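Local atomic coordinates of DUF5642 domain-containing protein (Mycobacterium smegmatis, PDB entry 4TMD), a protein that is of unknown function but is probably an exported mycobacterial lipoprotein whose DUF5642 domain belongs to the Mog1p/PsbP clan. Residues A11-S16 with L186-A191; Q59-G64 with M159-A164; Y149-S154 with E180-L185. One frame throughout, in Å; residues are numbered along the deposited sequence.

How the contacts relate
From the N terminus the chain first passes through residues 11-16, which pack on helix 179-194 at the far end of the sequence: contact 1 closes that long loop, and contacts 2 and 3 are both nested within it. Contact 2 brings the segment after helix 53-56 onto strand 158-166. Contact 3 joins strand 145-155 to the C-terminal helix, and its segments alternate with those of contact 2, so the two loops cross. Strands 145-155 and 158-166 are neighbours in the antiparallel sheet, with Tyr151 N 2.8 Å from Val162 O. Met159 and Ile161 face loop 59-64 while Val160 and Val162 face the helix, which puts loop and helix on opposite faces of the sheet.

Contact 1: A11-S16 with L186-A191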
ATOM      1  N   ALA A  11       9.543 -13.211  -0.091  1.00 20.04           N
ATOM      2  CA  ALA A  11       9.301 -14.436  -0.862  1.00 20.63           C
ATOM      3  C   ALA A  11       8.620 -15.467   0.020  1.00 23.73           C
ATOM      4  O   ALA A  11       7.828 -16.262  -0.456  1.00 22.64           O
ATOM      5  CB  ALA A  11      10.612 -14.991  -1.430  1.00 19.72           C
ATOM      6  N   GLN A  12       8.903 -15.424   1.317  1.00 20.15           N
ATOM      7  CA  GLN A  12       8.277 -16.343   2.268  1.00 18.48           C
ATOM      8  C   GLN A  12       6.746 -16.315   2.231  1.00 23.25           C
ATOM      9  O   GLN A  12       6.086 -17.330   2.486  1.00 21.50           O
ATOM     10  CB  GLN A  12       8.753 -16.009   3.678  1.00 26.05           C
ATOM     11  CG  GLN A  12       9.229 -17.167   4.477  1.00 17.88           C
ATOM     12  CD  GLN A  12       9.737 -16.728   5.837  1.00 20.20           C
ATOM     13  OE1 GLN A  12      10.918 -16.457   6.018  1.00 21.26           O
ATOM     14  NE2 GLN A  12       8.834 -16.649   6.794  1.00 16.18           N
ATOM     15  N   LEU A  13       6.178 -15.151   1.918  1.00 17.57           N
ATOM     16  CA  LEU A  13       4.729 -14.983   1.983  1.00 16.57           C
ATOM     17  C   LEU A  13       3.978 -15.660   0.838  1.00 16.62           C
ATOM     18  O   LEU A  13       2.754 -15.664   0.812  1.00 19.24           O
ATOM     19  CB  LEU A  13       4.378 -13.490   2.038  1.00 20.45           C
ATOM     20  CG  LEU A  13       4.252 -12.961   3.484  1.00 21.64           C
ATOM     21  CD1 LEU A  13       5.565 -13.060   4.258  1.00 19.80           C
ATOM     22  CD2 LEU A  13       3.706 -11.556   3.528  1.00 26.96           C
ATOM     23  N   LYS A  14       4.708 -16.228  -0.104  1.00 19.47           N
ATOM     24  CA  LYS A  14       4.093 -17.080  -1.119  1.00 23.94           C
ATOM     25  C   LYS A  14       3.274 -18.167  -0.460  1.00 28.79           C
ATOM     26  O   LYS A  14       2.168 -18.484  -0.878  1.00 31.42           O
ATOM     27  CB  LYS A  14       5.151 -17.719  -1.997  1.00 22.45           C
ATOM     28  CG  LYS A  14       5.757 -16.789  -2.994  1.00 33.48           C
ATOM     29  CD  LYS A  14       6.747 -17.545  -3.864  1.00 45.84           C
ATOM     30  CE  LYS A  14       8.032 -17.850  -3.103  1.00 36.42           C
ATOM     31  NZ  LYS A  14       9.140 -18.316  -3.989  1.00 51.08           N
ATOM     32  N   SER A  15       3.831 -18.725   0.604  1.00 28.07           N
ATOM     33  CA  SER A  15       3.207 -19.831   1.307  1.00 27.84           C
ATOM     34  C   SER A  15       2.027 -19.370   2.159  1.00 30.99           C
ATOM     35  O   SER A  15       1.381 -20.165   2.831  1.00 34.74           O
ATOM     36  CB  SER A  15       4.256 -20.547   2.157  1.00 30.20           C
ATOM     37  OG  SER A  15       5.335 -20.984   1.335  1.00 31.78           O
ATOM     38  N   SER A  16       1.727 -18.083   2.111  1.00 28.44           N
ATOM     39  CA  SER A  16       0.599 -17.558   2.855  1.00 19.05           C
ATOM     40  C   SER A  16      -0.701 -17.642   2.034  1.00 33.41           C
ATOM     41  O   SER A  16      -1.773 -17.321   2.536  1.00 29.50           O
ATOM     42  CB  SER A  16       0.891 -16.111   3.274  1.00 34.58           C
ATOM     43  OG  SER A  16      -0.115 -15.579   4.115  1.00 48.97           O
ATOM     44  N   LEU A 186       0.474  -7.774   6.354  1.00 10.74           N
ATOM     45  CA  LEU A 186       1.419  -6.735   6.759  1.00 10.76           C
ATOM     46  C   LEU A 186       2.245  -7.193   7.962  1.00 12.44           C
ATOM     47  O   LEU A 186       3.466  -7.069   7.978  1.00 10.43           O
ATOM     48  CB  LEU A 186       0.696  -5.437   7.090  1.00 13.67           C
ATOM     49  CG  LEU A 186       1.633  -4.328   7.575  1.00 13.88           C
ATOM     50  CD1 LEU A 186       2.454  -3.761   6.415  1.00 12.03           C
ATOM     51  CD2 LEU A 186       0.842  -3.225   8.298  1.00 14.85           C
ATOM     52  N   SER A 187       1.573  -7.730   8.972  1.00 12.28           N
ATOM     53  CA  SER A 187       2.271  -8.229  10.142  1.00 11.63           C
ATOM     54  C   SER A 187       3.216  -9.368   9.784  1.00 13.88           C
ATOM     55  O   SER A 187       4.350  -9.438  10.275  1.00 15.24           O
ATOM     56  CB  SER A 187       1.262  -8.689  11.186  1.00 14.92           C
ATOM     57  OG  SER A 187       0.473  -7.595  11.590  1.00 25.50           O
ATOM     58  N   ALA A 188       2.749 -10.266   8.925  1.00 10.44           N
ATOM     59  CA  ALA A 188       3.549 -11.424   8.572  1.00 14.75           C
ATOM     60  C   ALA A 188       4.774 -11.006   7.765  1.00 12.10           C
ATOM     61  O   ALA A 188       5.860 -11.557   7.961  1.00 11.53           O
ATOM     62  CB  ALA A 188       2.700 -12.455   7.799  1.00 15.19           C
ATOM     63  N   ALA A 189       4.601 -10.031   6.869  1.00 15.39           N
ATOM     64  CA  ALA A 189       5.695  -9.581   6.016  1.00 16.04           C
ATOM     65  C   ALA A 189       6.780  -8.892   6.829  1.00 14.77           C
ATOM     66  O   ALA A 189       7.971  -9.053   6.558  1.00 16.36           O
ATOM     67  CB  ALA A 189       5.185  -8.637   4.939  1.00 15.20           C
ATOM     68  N   VAL A 190       6.362  -8.094   7.807  1.00 13.43           N
ATOM     69  CA  VAL A 190       7.318  -7.385   8.636  1.00 12.89           C
ATOM     70  C   VAL A 190       8.117  -8.411   9.430  1.00 14.11           C
ATOM     71  O   VAL A 190       9.334  -8.310   9.522  1.00 13.75           O
ATOM     72  CB  VAL A 190       6.635  -6.366   9.562  1.00 13.93           C
ATOM     73  CG1 VAL A 190       7.579  -5.905  10.658  1.00 16.02           C
ATOM     74  CG2 VAL A 190       6.156  -5.160   8.756  1.00 13.39           C
ATOM     75  N   ALA A 191       7.445  -9.430   9.950  1.00 13.76           N
ATOM     76  CA  ALA A 191       8.131 -10.451  10.738  1.00 14.94           C
ATOM     77  C   ALA A 191       9.072 -11.269   9.858  1.00 17.91           C
ATOM     78  O   ALA A 191      10.169 -11.658  10.284  1.00 17.06           O
ATOM     79  CB  ALA A 191       7.121 -11.360  11.451  1.00 13.51           C
TER
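Leu13 reaches from the 3-10 turn of residues 11-16 to Ala188 and Ala189 on the C-terminal helix, and the apolar part of the contact is nearly all its work. Both branches of its fork press on Ala189. CD2 lies alongside the CA-CB bond of that alanine, 3.6 Å from Ala189 CB and 3.7 Å from Ala189 CA, while CD1 stands 3.9 Å from the same CA. A chi1 of -92°, away from the usual staggered values, is part of what places both methyls there. Ala188 borders the contact more loosely, with its CB 4.5 Å from Leu13 CD2. Leu185 and Ala192, one helical turn to each side along the chain, also touch the leucine.

Polar groups meet apolar ones here without bonding to them: CD1 of Leu13 sits 4.0 Å from Ala188 O. The hydrogen bonds are those inside each segment. In the turn, Ser16 N reaches Leu13 O at 2.9 Å, a three-residue step that helps fix the backbone carrying the leucine; in the helix, Val190 N bonds to Leu186 O. Lys14 turns elsewhere and forms a salt bridge with Glu25.

Helix 179-194 lies between the sheet and the 3-10 turn: Leu186 and Val190 pack on the sheet, and Ala189 touches both Leu13 and Val160. With dispersion and burial of the leucine as its whole chemistry, the contact depends on shape and sets no directional bond between turn and helix.

Contact 2: Q59-G64 with M159-A164; sequences QQFPPG and MVIVTA
Gln59 NE2, with Met159 CE 4.1 Å away across the contact, is gripped by two backbone carbonyls. It donates to Gln60 O at 3.0 Å with an N-H...O angle of 148°, and also to Pro93 O; at the other end of the amide, OE1 accepts from Ser95 N. With these three bonds, this buried amide is fixed in rotation and joins loop 59-64 to the loop around residues 93-95. The methionine methyl abuts it from the opposite direction, CE lying 4.0 Å from Gln59 CD.

Met159 stretches away from its strand, CG anti to the backbone N (chi1 177°), and then turns about the CG-SD bond. That turn carries CE to the glutamine and leaves SD beside Phe61, 3.5 Å from CZ and 4.4 Å from the ring centroid. The sulfur approaches obliquely, 54° off the ring normal. Ile161 takes the ring's edge instead: its CD1 lies near the ring plane, 3.4 Å from Phe61 CZ. Pro33 and Leu36 of helix 33-36 also pack on the phenylalanine.

Met159 and Ile161 rise from one face of strand 158-166, whereas Val160 faces helix 179-194 on the other. The Met-aromatic contact is part of the buried packing where an irregular loop covers one face of an antiparallel sheet.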
ATOM      1  N   GLN A  59       1.011   7.535   0.593  1.00 25.51           N
ATOM      2  CA  GLN A  59       2.426   7.402   0.916  1.00 23.72           C
ATOM      3  C   GLN A  59       3.334   7.700  -0.271  1.00 30.42           C
ATOM      4  O   GLN A  59       3.323   6.989  -1.282  1.00 29.01           O
ATOM      5  CB  GLN A  59       2.730   6.002   1.437  1.00 27.05           C
ATOM      6  CG  GLN A  59       4.201   5.821   1.792  1.00 22.20           C
ATOM      7  CD  GLN A  59       4.630   6.735   2.934  1.00 26.41           C
ATOM      8  OE1 GLN A  59       3.997   6.769   3.997  1.00 23.36           O
ATOM      9  NE2 GLN A  59       5.701   7.493   2.712  1.00 26.73           N
ATOM     10  N   GLN A  60       4.140   8.746  -0.124  1.00 25.70           N
ATOM     11  CA  GLN A  60       5.056   9.160  -1.179  1.00 37.05           C
ATOM     12  C   GLN A  60       6.485   8.656  -0.973  1.00 32.62           C
ATOM     13  O   GLN A  60       6.933   8.442   0.150  1.00 31.72           O
ATOM     14  CB  GLN A  60       5.062  10.689  -1.291  1.00 35.44           C
ATOM     15  CG  GLN A  60       3.739  11.267  -1.769  1.00 39.49           C
ATOM     16  CD  GLN A  60       3.314  10.696  -3.115  1.00 38.58           C
ATOM     17  OE1 GLN A  60       4.024  10.835  -4.114  1.00 42.21           O
ATOM     18  NE2 GLN A  60       2.160  10.035  -3.142  1.00 34.75           N
ATOM     19  N   PHE A  61       7.190   8.468  -2.081  1.00 34.67           N
ATOM     20  CA  PHE A  61       8.611   8.173  -2.051  1.00 42.88           C
ATOM     21  C   PHE A  61       9.351   9.249  -2.837  1.00 51.07           C
ATOM     22  O   PHE A  61       9.303   9.255  -4.072  1.00 44.83           O
ATOM     23  CB  PHE A  61       8.895   6.789  -2.629  1.00 34.90           C
ATOM     24  CG  PHE A  61       8.312   5.667  -1.821  1.00 43.10           C
ATOM     25  CD1 PHE A  61       6.955   5.391  -1.869  1.00 34.23           C
ATOM     26  CD2 PHE A  61       9.122   4.889  -1.012  1.00 35.72           C
ATOM     27  CE1 PHE A  61       6.419   4.365  -1.125  1.00 42.17           C
ATOM     28  CE2 PHE A  61       8.594   3.856  -0.269  1.00 34.21           C
ATOM     29  CZ  PHE A  61       7.241   3.593  -0.323  1.00 40.06           C
ATOM     30  N   PRO A  62      10.019  10.171  -2.121  1.00 44.70           N
ATOM     31  CA  PRO A  62      10.797  11.264  -2.720  1.00 52.48           C
ATOM     32  C   PRO A  62      11.720  10.771  -3.835  1.00 55.39           C
ATOM     33  O   PRO A  62      12.293   9.685  -3.724  1.00 49.71           O
ATOM     34  CB  PRO A  62      11.600  11.825  -1.536  1.00 46.93           C
ATOM     35  CG  PRO A  62      11.417  10.841  -0.411  1.00 49.36           C
ATOM     36  CD  PRO A  62      10.104  10.183  -0.652  1.00 45.69           C
ATOM     37  N   PRO A  63      11.844  11.554  -4.917  1.00 61.87           N
ATOM     38  CA  PRO A  63      12.580  11.140  -6.121  1.00 53.52           C
ATOM     39  C   PRO A  63      14.090  10.965  -5.919  1.00 50.01           C
ATOM     40  O   PRO A  63      14.750  10.423  -6.802  1.00 49.38           O
ATOM     41  CB  PRO A  63      12.293  12.274  -7.113  0.70 55.79           C
ATOM     42  CG  PRO A  63      11.846  13.433  -6.275  1.00 52.93           C
ATOM     43  CD  PRO A  63      11.165  12.850  -5.090  0.87 54.78           C
ATOM     44  N   GLY A  64      14.627  11.400  -4.783  1.00 42.53           N
ATOM     45  CA  GLY A  64      16.053  11.260  -4.524  1.00 50.77           C
ATOM     46  C   GLY A  64      16.492   9.992  -3.792  1.00 53.21           C
ATOM     47  O   GLY A  64      17.673   9.630  -3.819  1.00 51.05           O
ATOM     48  N   MET A 159      10.497  -0.148   4.795  1.00 15.14           N
ATOM     49  CA  MET A 159       9.080   0.137   4.692  1.00 21.08           C
ATOM     50  C   MET A 159       8.429  -1.047   4.030  1.00 17.95           C
ATOM     51  O   MET A 159       8.982  -1.562   3.065  1.00 15.51           O
ATOM     52  CB  MET A 159       8.846   1.409   3.887  1.00 19.63           C
ATOM     53  CG  MET A 159       7.395   1.739   3.678  1.00 23.04           C
ATOM     54  SD  MET A 159       7.226   3.464   3.163  1.00 32.66           S
ATOM     55  CE  MET A 159       7.232   4.294   4.747  1.00 20.73           C
ATOM     56  N   VAL A 160       7.289  -1.493   4.562  1.00 13.67           N
ATOM     57  CA  VAL A 160       6.561  -2.600   3.964  1.00 13.28           C
ATOM     58  C   VAL A 160       5.183  -2.097   3.607  1.00 15.41           C
ATOM     59  O   VAL A 160       4.529  -1.447   4.419  1.00 14.76           O
ATOM     60  CB  VAL A 160       6.460  -3.818   4.910  1.00 22.84           C
ATOM     61  CG1 VAL A 160       5.531  -4.877   4.316  1.00 20.68           C
ATOM     62  CG2 VAL A 160       7.852  -4.399   5.189  1.00 17.77           C
ATOM     63  N   ILE A 161       4.755  -2.365   2.382  1.00 13.73           N
ATOM     64  CA  ILE A 161       3.468  -1.884   1.917  1.00 15.44           C
ATOM     65  C   ILE A 161       2.611  -3.029   1.389  1.00 14.24           C
ATOM     66  O   ILE A 161       3.016  -3.742   0.466  1.00 19.53           O
ATOM     67  CB  ILE A 161       3.614  -0.838   0.800  1.00 17.66           C
ATOM     68  CG1 ILE A 161       4.603   0.256   1.207  1.00 21.30           C
ATOM     69  CG2 ILE A 161       2.250  -0.255   0.459  1.00 25.03           C
ATOM     70  CD1 ILE A 161       4.716   1.339   0.174  1.00 33.65           C
ATOM     71  N   VAL A 162       1.438  -3.202   1.983  1.00 12.30           N
ATOM     72  CA  VAL A 162       0.474  -4.158   1.462  1.00 11.74           C
ATOM     73  C   VAL A 162      -0.631  -3.366   0.777  1.00 15.16           C
ATOM     74  O   VAL A 162      -1.212  -2.445   1.363  1.00 17.13           O
ATOM     75  CB  VAL A 162      -0.100  -5.080   2.574  1.00 16.45           C
ATOM     76  CG1 VAL A 162      -1.239  -5.980   2.020  1.00 10.88           C
ATOM     77  CG2 VAL A 162       1.027  -5.934   3.178  1.00 13.07           C
ATOM     78  N   THR A 163      -0.888  -3.703  -0.480  1.00 14.99           N
ATOM     79  CA  THR A 163      -1.992  -3.106  -1.224  1.00 16.76           C
ATOM     80  C   THR A 163      -2.994  -4.195  -1.577  1.00 15.96           C
ATOM     81  O   THR A 163      -2.612  -5.240  -2.108  1.00 19.31           O
ATOM     82  CB  THR A 163      -1.505  -2.411  -2.504  1.00 17.54           C
ATOM     83  OG1 THR A 163      -0.514  -1.427  -2.161  1.00 20.70           O
ATOM     84  CG2 THR A 163      -2.676  -1.726  -3.203  1.00 21.94           C
ATOM     85  N   ALA A 164      -4.262  -3.970  -1.252  1.00 14.52           N
ATOM     86  CA  ALA A 164      -5.318  -4.934  -1.560  1.00 15.40           C
ATOM     87  C   ALA A 164      -6.416  -4.251  -2.364  1.00 18.04           C
ATOM     88  O   ALA A 164      -6.884  -3.188  -1.971  1.00 14.38           O
ATOM     89  CB  ALA A 164      -5.894  -5.524  -0.292  1.00 15.47           C
TER

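Contact 3: Y149-S154 with E180-L185; sequences YNYVAS and ERAREL
Tyr151 and the pair Ala182-Arg183 join a strand to the helix packed on its sheet, an alpha+beta packing with helix 179-194 on one face of the antiparallel sheet. Strand 145-155 supplies the tyrosine, held in the sheet by backbone bonds with Val162.

Start at CB of Tyr151, which leaves the strand toward the helix. CG stands anti to the carbonyl carbon (chi1 -59°), and this turns the ring toward the helix, where Ala182 and Arg183 meet it. Arg183 CG lies over one face, 3.5 Å above the ring plane and offset toward the rim, nearest to Tyr151 CE1 at 3.6 Å. It makes a CH-pi contact, 4.0 Å from the ring centroid and 27° off the ring normal. Ala182 CB instead approaches CE2 obliquely, at 3.6 Å. The tyrosine is therefore touched by consecutive residues of one helical turn. It is the aliphatic stem of the arginine that lies on the aromatic surface; the guanidinium plane is turned 77° from the ring and does not stack on it.

Farther out, Tyr151 CZ is still 3.8 Å from Arg183 CG. The hydroxyl remains in the same packing, with Tyr151 OH 4.1 Å from Arg183 CG and close to NH1 as well, and it is hydrogen-bonded to a water. Thr179, whose side chain also touches that of Tyr151, gives Arg183 NH1 a weak hydrogen bond partner through OG1, and Glu119 forms a long, weak ion pair with NH2. Glu180 CA lies over one face of the guanidinium.

One water bridges the two side chains: it lies in the plane of the Tyr151 ring, 2.7 Å from OH, and accepts a hydrogen bond from Arg183 NH1 at 3.0 Å.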
ATOM      1  N   TYR A 149      -7.187  -0.770  -0.657  1.00 18.69           N
ATOM      2  CA  TYR A 149      -6.703  -0.576   0.693  1.00 18.43           C
ATOM      3  C   TYR A 149      -5.181  -0.631   0.675  1.00 23.54           C
ATOM      4  O   TYR A 149      -4.590  -1.419  -0.071  1.00 21.36           O
ATOM      5  CB  TYR A 149      -7.277  -1.624   1.634  1.00 16.18           C
ATOM      6  CG  TYR A 149      -8.746  -1.449   1.905  1.00 20.51           C
ATOM      7  CD1 TYR A 149      -9.182  -0.830   3.066  1.00 22.45           C
ATOM      8  CD2 TYR A 149      -9.712  -1.899   0.998  1.00 23.30           C
ATOM      9  CE1 TYR A 149     -10.526  -0.673   3.328  1.00 24.60           C
ATOM     10  CE2 TYR A 149     -11.074  -1.740   1.263  1.00 22.52           C
ATOM     11  CZ  TYR A 149     -11.465  -1.124   2.426  1.00 25.67           C
ATOM     12  OH  TYR A 149     -12.804  -0.958   2.717  1.00 26.62           O
ATOM     13  N   ASN A 150      -4.564   0.249   1.463  1.00 15.42           N
ATOM     14  CA  ASN A 150      -3.116   0.374   1.583  1.00 20.53           C
ATOM     15  C   ASN A 150      -2.742   0.228   3.042  1.00 17.16           C
ATOM     16  O   ASN A 150      -3.326   0.904   3.884  1.00 17.69           O
ATOM     17  CB  ASN A 150      -2.633   1.750   1.112  1.00 25.93           C
ATOM     18  CG  ASN A 150      -2.090   1.739  -0.280  1.00 37.00           C
ATOM     19  OD1 ASN A 150      -1.408   0.801  -0.690  1.00 52.06           O
ATOM     20  ND2 ASN A 150      -2.375   2.798  -1.028  1.00 43.92           N
ATOM     21  N   TYR A 151      -1.758  -0.605   3.349  1.00 15.22           N
ATOM     22  CA  TYR A 151      -1.269  -0.683   4.722  1.00 11.83           C
ATOM     23  C   TYR A 151       0.229  -0.535   4.654  1.00 18.89           C
ATOM     24  O   TYR A 151       0.899  -1.208   3.877  1.00 12.11           O
ATOM     25  CB  TYR A 151      -1.674  -1.989   5.408  1.00 13.41           C
ATOM     26  CG  TYR A 151      -3.173  -2.145   5.449  1.00 16.93           C
ATOM     27  CD1 TYR A 151      -3.906  -1.656   6.521  1.00 18.73           C
ATOM     28  CD2 TYR A 151      -3.862  -2.745   4.395  1.00 16.17           C
ATOM     29  CE1 TYR A 151      -5.288  -1.764   6.549  1.00 18.95           C
ATOM     30  CE2 TYR A 151      -5.252  -2.862   4.421  1.00 13.19           C
ATOM     31  CZ  TYR A 151      -5.951  -2.376   5.497  1.00 17.25           C
ATOM     32  OH  TYR A 151      -7.328  -2.484   5.531  1.00 20.73           O
ATOM     33  N   VAL A 152       0.741   0.378   5.464  1.00 12.29           N
ATOM     34  CA  VAL A 152       2.141   0.727   5.448  1.00 12.30           C
ATOM     35  C   VAL A 152       2.756   0.475   6.814  1.00 14.76           C
ATOM     36  O   VAL A 152       2.191   0.906   7.821  1.00 15.42           O
ATOM     37  CB  VAL A 152       2.313   2.218   5.087  1.00 13.72           C
ATOM     38  CG1 VAL A 152       3.781   2.655   5.268  1.00 16.22           C
ATOM     39  CG2 VAL A 152       1.835   2.479   3.682  1.00 14.56           C
ATOM     40  N   ALA A 153       3.897  -0.209   6.855  1.00 13.83           N
ATOM     41  CA  ALA A 153       4.650  -0.339   8.102  1.00 11.81           C
ATOM     42  C   ALA A 153       6.037   0.234   7.923  1.00 19.20           C
ATOM     43  O   ALA A 153       6.735  -0.117   6.980  1.00 19.10           O
ATOM     44  CB  ALA A 153       4.736  -1.791   8.545  1.00 13.68           C
ATOM     45  N   SER A 154       6.427   1.112   8.843  1.00 15.44           N
ATOM     46  CA  SER A 154       7.713   1.791   8.801  1.00 14.84           C
ATOM     47  C   SER A 154       8.564   1.431  10.014  1.00 14.78           C
ATOM     48  O   SER A 154       8.105   1.567  11.142  1.00 15.46           O
ATOM     49  CB  SER A 154       7.500   3.307   8.772  1.00 22.32           C
ATOM     50  OG  SER A 154       8.712   3.990   9.021  1.00 30.76           O
ATOM     51  N   GLU A 180      -8.992  -7.975   6.404  1.00 18.32           N
ATOM     52  CA  GLU A 180      -8.425  -8.781   7.473  1.00 17.98           C
ATOM     53  C   GLU A 180      -7.156  -9.482   6.976  1.00 15.22           C
ATOM     54  O   GLU A 180      -6.115  -9.444   7.623  1.00 19.54           O
ATOM     55  CB  GLU A 180      -9.452  -9.805   7.974  1.00 19.41           C
ATOM     56  CG  GLU A 180      -8.957 -10.632   9.143  1.00 30.70           C
ATOM     57  CD  GLU A 180      -9.970 -11.670   9.589  1.00 38.42           C
ATOM     58  OE1 GLU A 180     -10.545 -12.365   8.718  1.00 38.20           O
ATOM     59  OE2 GLU A 180     -10.190 -11.786  10.810  1.00 40.41           O
ATOM     60  N   ARG A 181      -7.242 -10.123   5.821  1.00 16.14           N
ATOM     61  CA  ARG A 181      -6.074 -10.781   5.234  1.00 16.78           C
ATOM     62  C   ARG A 181      -4.952  -9.795   4.886  1.00 19.73           C
ATOM     63  O   ARG A 181      -3.771 -10.086   5.090  1.00 14.94           O
ATOM     64  CB  ARG A 181      -6.474 -11.536   3.982  1.00 17.83           C
ATOM     65  CG  ARG A 181      -5.394 -12.468   3.456  1.00 25.03           C
ATOM     66  CD  ARG A 181      -5.890 -13.141   2.161  1.00 35.61           C
ATOM     67  NE  ARG A 181      -5.302 -14.460   1.990  1.00 39.10           N
ATOM     68  CZ  ARG A 181      -5.993 -15.575   1.809  1.00 35.76           C
ATOM     69  NH1 ARG A 181      -7.324 -15.545   1.747  1.00 35.40           N
ATOM     70  NH2 ARG A 181      -5.346 -16.721   1.675  1.00 44.03           N
ATOM     71  N   ALA A 182      -5.318  -8.639   4.331  1.00 14.07           N
ATOM     72  CA  ALA A 182      -4.324  -7.600   4.056  1.00 14.13           C
ATOM     73  C   ALA A 182      -3.579  -7.219   5.333  1.00 10.75           C
ATOM     74  O   ALA A 182      -2.367  -7.112   5.327  1.00 13.03           O
ATOM     75  CB  ALA A 182      -4.981  -6.357   3.443  1.00 10.63           C
ATOM     76  N   ARG A 183      -4.301  -6.985   6.424  1.00 13.12           N
ATOM     77  CA  ARG A 183      -3.636  -6.567   7.661  1.00 18.61           C
ATOM     78  C   ARG A 183      -2.739  -7.686   8.204  1.00 20.68           C
ATOM     79  O   ARG A 183      -1.640  -7.433   8.702  1.00 14.79           O
ATOM     80  CB  ARG A 183      -4.664  -6.130   8.714  1.00 14.49           C
ATOM     81  CG  ARG A 183      -5.414  -4.826   8.347  1.00 13.50           C
ATOM     82  CD  ARG A 183      -6.258  -4.314   9.504  1.00 23.70           C
ATOM     83  NE  ARG A 183      -7.181  -5.332  10.002  1.00 29.89           N
ATOM     84  CZ  ARG A 183      -8.446  -5.464   9.610  1.00 35.06           C
ATOM     85  NH1 ARG A 183      -8.960  -4.632   8.712  1.00 27.65           N
ATOM     86  NH2 ARG A 183      -9.202  -6.433  10.115  1.00 34.21           N
ATOM     87  N   GLU A 184      -3.185  -8.932   8.093  1.00 14.19           N
ATOM     88  CA  GLU A 184      -2.330 -10.043   8.529  1.00 17.33           C
ATOM     89  C   GLU A 184      -1.115 -10.202   7.637  1.00 13.30           C
ATOM     90  O   GLU A 184      -0.014 -10.515   8.119  1.00 12.87           O
ATOM     91  CB  GLU A 184      -3.130 -11.347   8.586  1.00 22.13           C
ATOM     92  CG  GLU A 184      -4.252 -11.251   9.617  1.00 34.00           C
ATOM     93  CD  GLU A 184      -5.207 -12.421   9.594  1.00 48.69           C
ATOM     94  OE1 GLU A 184      -5.042 -13.325   8.741  1.00 39.02           O
ATOM     95  OE2 GLU A 184      -6.131 -12.423  10.437  1.00 57.48           O
ATOM     96  N   LEU A 185      -1.280  -9.972   6.333  1.00 13.29           N
ATOM     97  CA  LEU A 185      -0.115  -9.982   5.449  1.00 12.38           C
ATOM     98  C   LEU A 185       0.926  -8.934   5.874  1.00 13.44           C
ATOM     99  O   LEU A 185       2.123  -9.171   5.742  1.00 11.75           O
ATOM    100  CB  LEU A 185      -0.521  -9.728   3.990  1.00 11.84           C
ATOM    101  CG  LEU A 185      -1.154 -10.913   3.252  1.00 21.20           C
ATOM    102  CD1 LEU A 185      -1.655 -10.444   1.892  1.00 21.69           C
ATOM    103  CD2 LEU A 185      -0.132 -12.036   3.076  1.00 16.43           C
TER
HETATM  104  O   HOH W   1      -8.406  -1.830   7.902  1.00 19.65           O